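PDB 4E4D: tumor necrosis factor receptor superfamily member 11B from Mus musculus, which acts as a soluble decoy receptor that captures the cytokine RANKL and so restrains the formation and activation of osteoclasts. Local coordinates for residues V42-T50 with D57-V65. Residues are numbered along the deposited sequence; the frame is centred on the assembly and turned at random.
Sequences VPCPDHSYT and DECVYCSPV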
loop_
_atom_site.group_PDB
_atom_site.type_symbol
_atom_site.label_atom_id
_atom_site.label_comp_id
_atom_site.label_asym_id
_atom_site.label_seq_id
_atom_site.Cartn_x
_atom_site.Cartn_y
_atom_site.Cartn_z
ATOM N N VAL B 42 -6.578 -18.442 -33.695
ATOM C CA VAL B 42 -7.826 -18.984 -33.177
ATOM C C VAL B 42 -8.684 -17.866 -32.597
ATOM O O VAL B 42 -8.171 -16.987 -31.906
ATOM C CB VAL B 42 -7.546 -20.033 -32.085
ATOM C CG1 VAL B 42 -8.841 -20.526 -31.454
ATOM C CG2 VAL B 42 -6.755 -21.193 -32.667
ATOM N N PRO B 43 -9.996 -17.889 -32.878
ATOM C CA PRO B 43 -10.885 -16.847 -32.354
ATOM C C PRO B 43 -10.771 -16.683 -30.841
ATOM O O PRO B 43 -10.563 -17.668 -30.131
ATOM C CB PRO B 43 -12.286 -17.343 -32.744
ATOM C CG PRO B 43 -12.113 -18.785 -33.118
ATOM C CD PRO B 43 -10.734 -18.887 -33.668
ATOM N N CYS B 44 -10.899 -15.449 -30.362
ATOM C CA CYS B 44 -10.809 -15.166 -28.934
ATOM C C CYS B 44 -11.887 -15.920 -28.169
ATOM O O CYS B 44 -13.031 -15.988 -28.611
ATOM C CB CYS B 44 -10.963 -13.665 -28.674
ATOM S SG CYS B 44 -9.556 -12.658 -29.186
ATOM N N PRO B 45 -11.525 -16.489 -27.011
ATOM C CA PRO B 45 -12.533 -17.146 -26.174
ATOM C C PRO B 45 -13.540 -16.134 -25.639
ATOM O O PRO B 45 -13.335 -14.929 -25.786
ATOM C CB PRO B 45 -11.707 -17.747 -25.033
ATOM C CG PRO B 45 -10.472 -16.923 -24.979
ATOM C CD PRO B 45 -10.189 -16.513 -26.391
ATOM N N ASP B 46 -14.615 -16.619 -25.029
ATOM C CA ASP B 46 -15.659 -15.744 -24.513
ATOM C C ASP B 46 -15.095 -14.781 -23.469
ATOM O O ASP B 46 -14.187 -15.131 -22.714
ATOM C CB ASP B 46 -16.791 -16.577 -23.909
ATOM C CG ASP B 46 -18.038 -15.759 -23.641
ATOM O OD1 ASP B 46 -18.242 -14.736 -24.328
ATOM O OD2 ASP B 46 -18.819 -16.145 -22.746
ATOM N N HIS B 47 -15.637 -13.566 -23.445
ATOM C CA HIS B 47 -15.228 -12.541 -22.486
ATOM C C HIS B 47 -13.786 -12.084 -22.703
ATOM O O HIS B 47 -13.066 -11.796 -21.749
ATOM C CB HIS B 47 -15.412 -13.043 -21.051
ATOM C CG HIS B 47 -16.804 -13.502 -20.749
ATOM N ND1 HIS B 47 -17.104 -14.809 -20.429
ATOM C CD2 HIS B 47 -17.979 -12.830 -20.730
ATOM C CE1 HIS B 47 -18.404 -14.920 -20.218
ATOM N NE2 HIS B 47 -18.958 -13.733 -20.396
ATOM N N SER B 48 -13.373 -12.012 -23.964
ATOM C CA SER B 48 -12.049 -11.511 -24.317
ATOM C C SER B 48 -12.094 -10.930 -25.724
ATOM O O SER B 48 -13.086 -11.095 -26.434
ATOM C CB SER B 48 -11.004 -12.626 -24.227
ATOM O OG SER B 48 -11.308 -13.694 -25.107
ATOM N N TYR B 49 -11.027 -10.249 -26.130
ATOM C CA TYR B 49 -11.025 -9.573 -27.421
ATOM C C TYR B 49 -9.624 -9.208 -27.900
ATOM O O TYR B 49 -8.643 -9.338 -27.169
ATOM C CB TYR B 49 -11.863 -8.296 -27.336
ATOM C CG TYR B 49 -11.160 -7.166 -26.621
ATOM C CD1 TYR B 49 -11.240 -7.035 -25.241
ATOM C CD2 TYR B 49 -10.406 -6.236 -27.323
ATOM C CE1 TYR B 49 -10.595 -6.008 -24.584
ATOM C CE2 TYR B 49 -9.758 -5.205 -26.674
ATOM C CZ TYR B 49 -9.856 -5.096 -25.304
ATOM O OH TYR B 49 -9.217 -4.071 -24.648
ATOM N N THR B 50 -9.555 -8.747 -29.144
ATOM C CA THR B 50 -8.332 -8.217 -29.730
ATOM C C THR B 50 -8.736 -7.184 -30.777
ATOM O O THR B 50 -9.632 -7.433 -31.583
ATOM C CB THR B 50 -7.482 -9.329 -30.379
ATOM O OG1 THR B 50 -6.854 -10.117 -29.361
ATOM C CG2 THR B 50 -6.411 -8.735 -31.270
ATOM N N ASP B 57 -0.042 -14.333 -27.709
ATOM C CA ASP B 57 -0.615 -15.672 -27.720
ATOM C C ASP B 57 -1.828 -15.755 -26.796
ATOM O O ASP B 57 -2.298 -16.844 -26.473
ATOM C CB ASP B 57 0.431 -16.704 -27.296
ATOM C CG ASP B 57 0.889 -16.514 -25.863
ATOM O OD1 ASP B 57 0.912 -15.356 -25.390
ATOM O OD2 ASP B 57 1.226 -17.523 -25.206
ATOM N N GLU B 58 -2.330 -14.600 -26.370
ATOM C CA GLU B 58 -3.489 -14.561 -25.489
ATOM C C GLU B 58 -4.318 -13.307 -25.742
ATOM O O GLU B 58 -3.773 -12.231 -25.988
ATOM C CB GLU B 58 -3.037 -14.617 -24.030
ATOM C CG GLU B 58 -4.141 -14.990 -23.056
ATOM C CD GLU B 58 -3.603 -15.518 -21.740
ATOM O OE1 GLU B 58 -4.420 -15.893 -20.873
ATOM O OE2 GLU B 58 -2.364 -15.563 -21.575
ATOM N N CYS B 59 -5.639 -13.451 -25.691
ATOM C CA CYS B 59 -6.544 -12.327 -25.906
ATOM C C CYS B 59 -6.618 -11.426 -24.676
ATOM O O CYS B 59 -6.265 -11.835 -23.570
ATOM C CB CYS B 59 -7.946 -12.824 -26.267
ATOM S SG CYS B 59 -8.119 -13.425 -27.964
ATOM N N VAL B 60 -7.083 -10.199 -24.880
ATOM C CA VAL B 60 -7.209 -9.229 -23.799
ATOM C C VAL B 60 -8.568 -9.360 -23.122
ATOM O O VAL B 60 -9.603 -9.387 -23.785
ATOM C CB VAL B 60 -7.043 -7.790 -24.318
ATOM C CG1 VAL B 60 -7.089 -6.799 -23.167
ATOM C CG2 VAL B 60 -5.738 -7.652 -25.091
ATOM N N TYR B 61 -8.554 -9.434 -21.797
ATOM C CA TYR B 61 -9.776 -9.612 -21.021
ATOM C C TYR B 61 -10.661 -8.372 -21.081
ATOM O O TYR B 61 -10.174 -7.245 -20.990
ATOM C CB TYR B 61 -9.423 -9.929 -19.568
ATOM C CG TYR B 61 -10.603 -10.321 -18.710
ATOM C CD1 TYR B 61 -11.407 -11.397 -19.054
ATOM C CD2 TYR B 61 -10.898 -9.631 -17.544
ATOM C CE1 TYR B 61 -12.480 -11.766 -18.268
ATOM C CE2 TYR B 61 -11.969 -9.993 -16.750
ATOM C CZ TYR B 61 -12.755 -11.060 -17.117
ATOM O OH TYR B 61 -13.822 -11.425 -16.330
ATOM N N CYS B 62 -11.963 -8.585 -21.238
ATOM C CA CYS B 62 -12.918 -7.486 -21.245
ATOM C C CYS B 62 -13.112 -6.957 -19.833
ATOM O O CYS B 62 -13.584 -7.670 -18.947
ATOM C CB CYS B 62 -14.255 -7.936 -21.833
ATOM S SG CYS B 62 -14.178 -8.296 -23.602
ATOM N N SER B 63 -12.737 -5.698 -19.632
ATOM C CA SER B 63 -12.780 -5.088 -18.314
ATOM C C SER B 63 -12.600 -3.581 -18.443
ATOM O O SER B 63 -12.083 -3.102 -19.452
ATOM C CB SER B 63 -11.678 -5.678 -17.434
ATOM O OG SER B 63 -10.411 -5.528 -18.048
ATOM N N PRO B 64 -13.021 -2.826 -17.417
ATOM C CA PRO B 64 -13.632 -3.337 -16.187
ATOM C C PRO B 64 -15.149 -3.448 -16.278
ATOM O O PRO B 64 -15.735 -3.193 -17.330
ATOM C CB PRO B 64 -13.256 -2.270 -15.162
ATOM C CG PRO B 64 -13.262 -1.005 -15.954
ATOM C CD PRO B 64 -12.803 -1.370 -17.348
ATOM N N VAL B 65 -15.769 -3.833 -15.167
ATOM C CA VAL B 65 -17.220 -3.846 -15.054
ATOM C C VAL B 65 -17.728 -2.409 -14.987
ATOM O O VAL B 65 -17.034 -1.524 -14.483
ATOM C CB VAL B 65 -17.667 -4.595 -13.784
ATOM C CG1 VAL B 65 -19.173 -4.481 -13.588
ATOM C CG2 VAL B 65 -17.238 -6.053 -13.848
#
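Tyr49 and Val60 face each other across a two-stranded antiparallel hairpin, and both of their backbone bonds are made: Tyr49 N to Val60 O and Val60 N to Tyr49 O, each 2.9 Å. With CG between its backbone N and carbonyl carbon (chi1 76°), the Tyr49 ring folds back over the partner strand. Val60 CB sits over one face of the Tyr49 ring, a CH-pi contact 4.2 Å from the centroid, while Val60 CG1 lies 3.8 Å from Tyr49 OH. Cys62 SG approaches the ring obliquely, 3.6 Å from Tyr49 CD1. Were Tyr49 cut back to alanine, Val60 and the Cys62 sulfur would probably lose their aromatic neighbour, opening a gap beside the Cys62–Cys76 disulfide. This is the second TNFR cysteine-rich repeat, an elongated module that owes its shape largely to disulfides; Cys44–Cys59, with a chi3 of -84°, ties the start of the repeat to the hairpin. Pro45 CD and Thr50 OG1 flank Cys59 SG, and Tyr28 of strand 27-31 also touches Cys59. Against this close packing around Tyr49, Val60 and the disulfide, the His47 end is looser: Cys62 N reaches His47 O in a weak bond of 3.4 Å, although a nearly straight one. Here Tyr61, its CG anti to the backbone N (chi1 -172°), lays CD1 beside that same oxygen, and of the exposed His47 side chain, CB comes 4.2 Å from Tyr61 CE1; both residues also pack on a chain of another protein.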